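Local structure of Phosphoglucomutase/phosphomannomutase family protein (Burkholderia thailandensis, 3UW2) at residues 328-337 with 345-353. The protein probably acts as an intramolecular phosphotransferase of the phosphohexose mutase family, a metal-dependent enzyme moving a phosphoryl group within a sugar phosphate. Residues are numbered along the deposited sequence; the frame is centred on the assembly and turned at random. Where two conformers were deposited one is given.
Sequences TGHSLVKAKL and AGEMSGHVF
V333, K334 and L337 of helix 330-340 lie against F353 and A345 of a beta hairpin, strands 344-346 and 352-354 joined through a type I turn from E347 to G350, in the alpha/beta/alpha domain III of a phosphohexose mutase. The tight part is apolar. V333 CG1, anti to the backbone N (chi1 164°), reaches over one face of the F353 ring and presses on A345 CB at 3.4 Å, closer than usual van der Waals contact. L337 CD2 meets F353 CB at 3.4 Å, while K334 CD comes in obliquely, 4.0 Å from F353 CD2, and the bent chain then carries NZ off from the hairpin. I303 of strand 301-305 touches both L337 and A345.

Toward the zinc site the contact is looser and more open, H330 and H351 both being partly exposed. H330 CB sits over the face of the H351 ring, 4.2 Å from its centroid. H351 ND1 is hydrogen-bonded to D362, and the H351 side chain touches D268, a zinc ligand; the phosphate ion nearby is probably from the crystallisation liquor. Between the two parts E347, a buried residue, runs past V333 the other way, its CG 3.7 Å from V333 CG2. It reaches the start of the helix, where N-cap G329 gives its N-H to E347 OE2, 3.0 Å from G329 N, nearly along the C-O axis of the carboxylate oxygen but bent at the hydrogen (146°).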
loop_
_atom_site.group_PDB
_atom_site.type_symbol
_atom_site.label_atom_id
_atom_site.label_comp_id
_atom_site.label_asym_id
_atom_site.label_seq_id
_atom_site.Cartn_x
_atom_site.Cartn_y
_atom_site.Cartn_z
ATOM N N THR A 328 -6.777 9.469 -3.259
ATOM C CA THR A 328 -6.549 8.057 -2.926
ATOM C C THR A 328 -5.941 7.352 -4.121
ATOM O O THR A 328 -6.291 7.676 -5.294
ATOM C CB THR A 328 -7.852 7.282 -2.651
ATOM O OG1 THR A 328 -8.714 8.048 -1.793
ATOM C CG2 THR A 328 -7.489 5.891 -2.026
ATOM N N GLY A 329 -5.031 6.433 -3.815
ATOM C CA GLY A 329 -4.289 5.651 -4.803
ATOM C C GLY A 329 -2.861 5.719 -4.358
ATOM O O GLY A 329 -2.306 6.838 -4.270
ATOM N N HIS A 330 -2.234 4.562 -4.122
ATOM C CA HIS A 330 -0.884 4.527 -3.586
ATOM C C HIS A 330 0.119 5.213 -4.501
ATOM O O HIS A 330 1.109 5.831 -4.009
ATOM C CB HIS A 330 -0.477 3.072 -3.248
ATOM C CG HIS A 330 0.067 2.289 -4.416
ATOM N ND1 HIS A 330 1.359 2.320 -4.752
ATOM C CD2 HIS A 330 -0.564 1.429 -5.332
ATOM C CE1 HIS A 330 1.573 1.529 -5.833
ATOM N NE2 HIS A 330 0.385 0.988 -6.193
ATOM N N SER A 331 -0.094 5.090 -5.821
ATOM C CA SER A 331 0.904 5.622 -6.778
ATOM C C SER A 331 0.732 7.127 -6.888
ATOM O O SER A 331 1.692 7.833 -7.097
ATOM C CB SER A 331 0.783 4.986 -8.170
ATOM O OG SER A 331 0.868 3.576 -8.040
ATOM N N LEU A 332 -0.510 7.615 -6.733
ATOM C CA LEU A 332 -0.766 9.052 -6.719
ATOM C C LEU A 332 -0.171 9.723 -5.490
ATOM O O LEU A 332 0.398 10.807 -5.599
ATOM C CB LEU A 332 -2.278 9.306 -6.769
ATOM C CG LEU A 332 -2.997 8.583 -7.927
ATOM C CD1 LEU A 332 -4.421 9.093 -8.027
ATOM C CD2 LEU A 332 -2.348 8.832 -9.260
ATOM N N VAL A 333 -0.250 9.066 -4.319
ATOM C CA VAL A 333 0.348 9.565 -3.088
ATOM C C VAL A 333 1.873 9.599 -3.219
ATOM O O VAL A 333 2.519 10.597 -2.861
ATOM C CB VAL A 333 -0.063 8.699 -1.864
ATOM C CG1 VAL A 333 0.848 8.973 -0.654
ATOM C CG2 VAL A 333 -1.532 8.951 -1.523
ATOM N N LYS A 334 2.446 8.537 -3.780
ATOM C CA LYS A 334 3.857 8.520 -4.056
ATOM C C LYS A 334 4.306 9.655 -4.990
ATOM O O LYS A 334 5.349 10.271 -4.751
ATOM C CB LYS A 334 4.211 7.185 -4.661
ATOM C CG LYS A 334 5.655 6.992 -4.923
ATOM C CD LYS A 334 6.387 6.510 -3.692
ATOM C CE LYS A 334 7.876 6.255 -4.042
ATOM N NZ LYS A 334 8.097 5.195 -5.094
ATOM N N ALA A 335 3.576 9.884 -6.089
ATOM C CA ALA A 335 3.929 10.978 -6.998
ATOM C C ALA A 335 3.902 12.297 -6.219
ATOM O O ALA A 335 4.717 13.170 -6.445
ATOM C CB ALA A 335 2.919 11.028 -8.173
ATOM N N LYS A 336 2.878 12.497 -5.376
ATOM C CA LYS A 336 2.738 13.743 -4.626
ATOM C C LYS A 336 3.894 13.922 -3.604
ATOM O O LYS A 336 4.484 14.995 -3.457
ATOM C CB LYS A 336 1.348 13.793 -3.939
ATOM C CG LYS A 336 0.942 15.180 -3.332
ATOM C CD LYS A 336 0.864 16.229 -4.463
ATOM C CE LYS A 336 0.202 17.527 -4.062
ATOM N NZ LYS A 336 0.199 18.432 -5.275
ATOM N N LEU A 337 4.261 12.847 -2.935
ATOM C CA LEU A 337 5.466 12.851 -2.096
ATOM C C LEU A 337 6.733 13.280 -2.860
ATOM O O LEU A 337 7.541 14.064 -2.326
ATOM C CB LEU A 337 5.678 11.404 -1.557
ATOM C CG LEU A 337 6.265 10.994 -0.242
ATOM C CD1 LEU A 337 5.867 11.853 0.954
ATOM C CD2 LEU A 337 5.845 9.525 -0.020
ATOM N N ALA A 345 3.745 10.239 4.217
ATOM C CA ALA A 345 2.310 10.163 3.691
ATOM C C ALA A 345 1.698 8.870 4.171
ATOM O O ALA A 345 2.421 7.937 4.468
ATOM C CB ALA A 345 2.269 10.188 2.194
ATOM N N GLY A 346 0.371 8.782 4.214
ATOM C CA GLY A 346 -0.238 7.496 4.499
ATOM C C GLY A 346 -1.628 7.537 3.877
ATOM O O GLY A 346 -2.154 8.634 3.631
ATOM N N GLU A 347 -2.191 6.367 3.559
ATOM C CA GLU A 347 -3.553 6.301 3.065
ATOM C C GLU A 347 -4.366 5.374 3.915
ATOM O O GLU A 347 -3.829 4.467 4.556
ATOM C CB GLU A 347 -3.597 5.719 1.688
ATOM C CG GLU A 347 -2.608 6.240 0.679
ATOM C CD GLU A 347 -2.614 5.275 -0.493
ATOM O OE1 GLU A 347 -1.851 4.292 -0.448
ATOM O OE2 GLU A 347 -3.443 5.458 -1.408
ATOM N N MET A 348 -5.673 5.591 3.900
ATOM C CA MET A 348 -6.597 4.791 4.695
ATOM C C MET A 348 -6.366 3.269 4.485
ATOM O O MET A 348 -6.218 2.511 5.466
ATOM C CB MET A 348 -8.036 5.222 4.375
ATOM C CG MET A 348 -9.054 4.791 5.406
ATOM S SD MET A 348 -8.397 5.201 7.041
ATOM C CE MET A 348 -9.722 4.478 7.998
ATOM N N SER A 349 -6.259 2.854 3.221
ATOM C CA SER A 349 -5.900 1.451 2.840
ATOM C C SER A 349 -4.670 0.831 3.510
ATOM O O SER A 349 -4.466 -0.363 3.395
ATOM C CB SER A 349 -5.666 1.367 1.358
ATOM O OG SER A 349 -4.385 1.929 1.135
ATOM N N GLY A 350 -3.854 1.616 4.201
ATOM C CA GLY A 350 -2.769 1.078 5.012
ATOM C C GLY A 350 -1.369 1.064 4.381
ATOM O O GLY A 350 -0.456 0.316 4.830
ATOM N N HIS A 351 -1.181 1.828 3.311
ATOM C CA HIS A 351 0.200 1.991 2.828
ATOM C C HIS A 351 0.731 3.209 3.510
ATOM O O HIS A 351 0.064 4.250 3.503
ATOM C CB HIS A 351 0.255 2.212 1.317
ATOM C CG HIS A 351 -0.270 1.051 0.475
ATOM N ND1 HIS A 351 0.540 0.213 -0.202
ATOM C CD2 HIS A 351 -1.583 0.660 0.154
ATOM C CE1 HIS A 351 -0.190 -0.682 -0.913
ATOM N NE2 HIS A 351 -1.492 -0.411 -0.689
ATOM N N VAL A 352 1.944 3.138 4.060
ATOM C CA VAL A 352 2.506 4.260 4.796
ATOM C C VAL A 352 3.882 4.517 4.192
ATOM O O VAL A 352 4.690 3.563 4.022
ATOM C CB VAL A 352 2.584 3.955 6.325
ATOM C CG1 VAL A 352 3.121 5.167 7.105
ATOM C CG2 VAL A 352 1.198 3.628 6.888
ATOM N N PHE A 353 4.154 5.779 3.845
ATOM C CA PHE A 353 5.349 6.073 3.080
ATOM C C PHE A 353 6.251 6.976 3.923
ATOM O O PHE A 353 5.940 8.167 4.104
ATOM C CB PHE A 353 4.992 6.813 1.780
ATOM C CG PHE A 353 3.947 6.145 0.908
ATOM C CD1 PHE A 353 2.598 6.124 1.280
ATOM C CD2 PHE A 353 4.301 5.635 -0.353
ATOM C CE1 PHE A 353 1.620 5.573 0.407
ATOM C CE2 PHE A 353 3.339 5.083 -1.214
ATOM C CZ PHE A 353 2.002 5.058 -0.829
#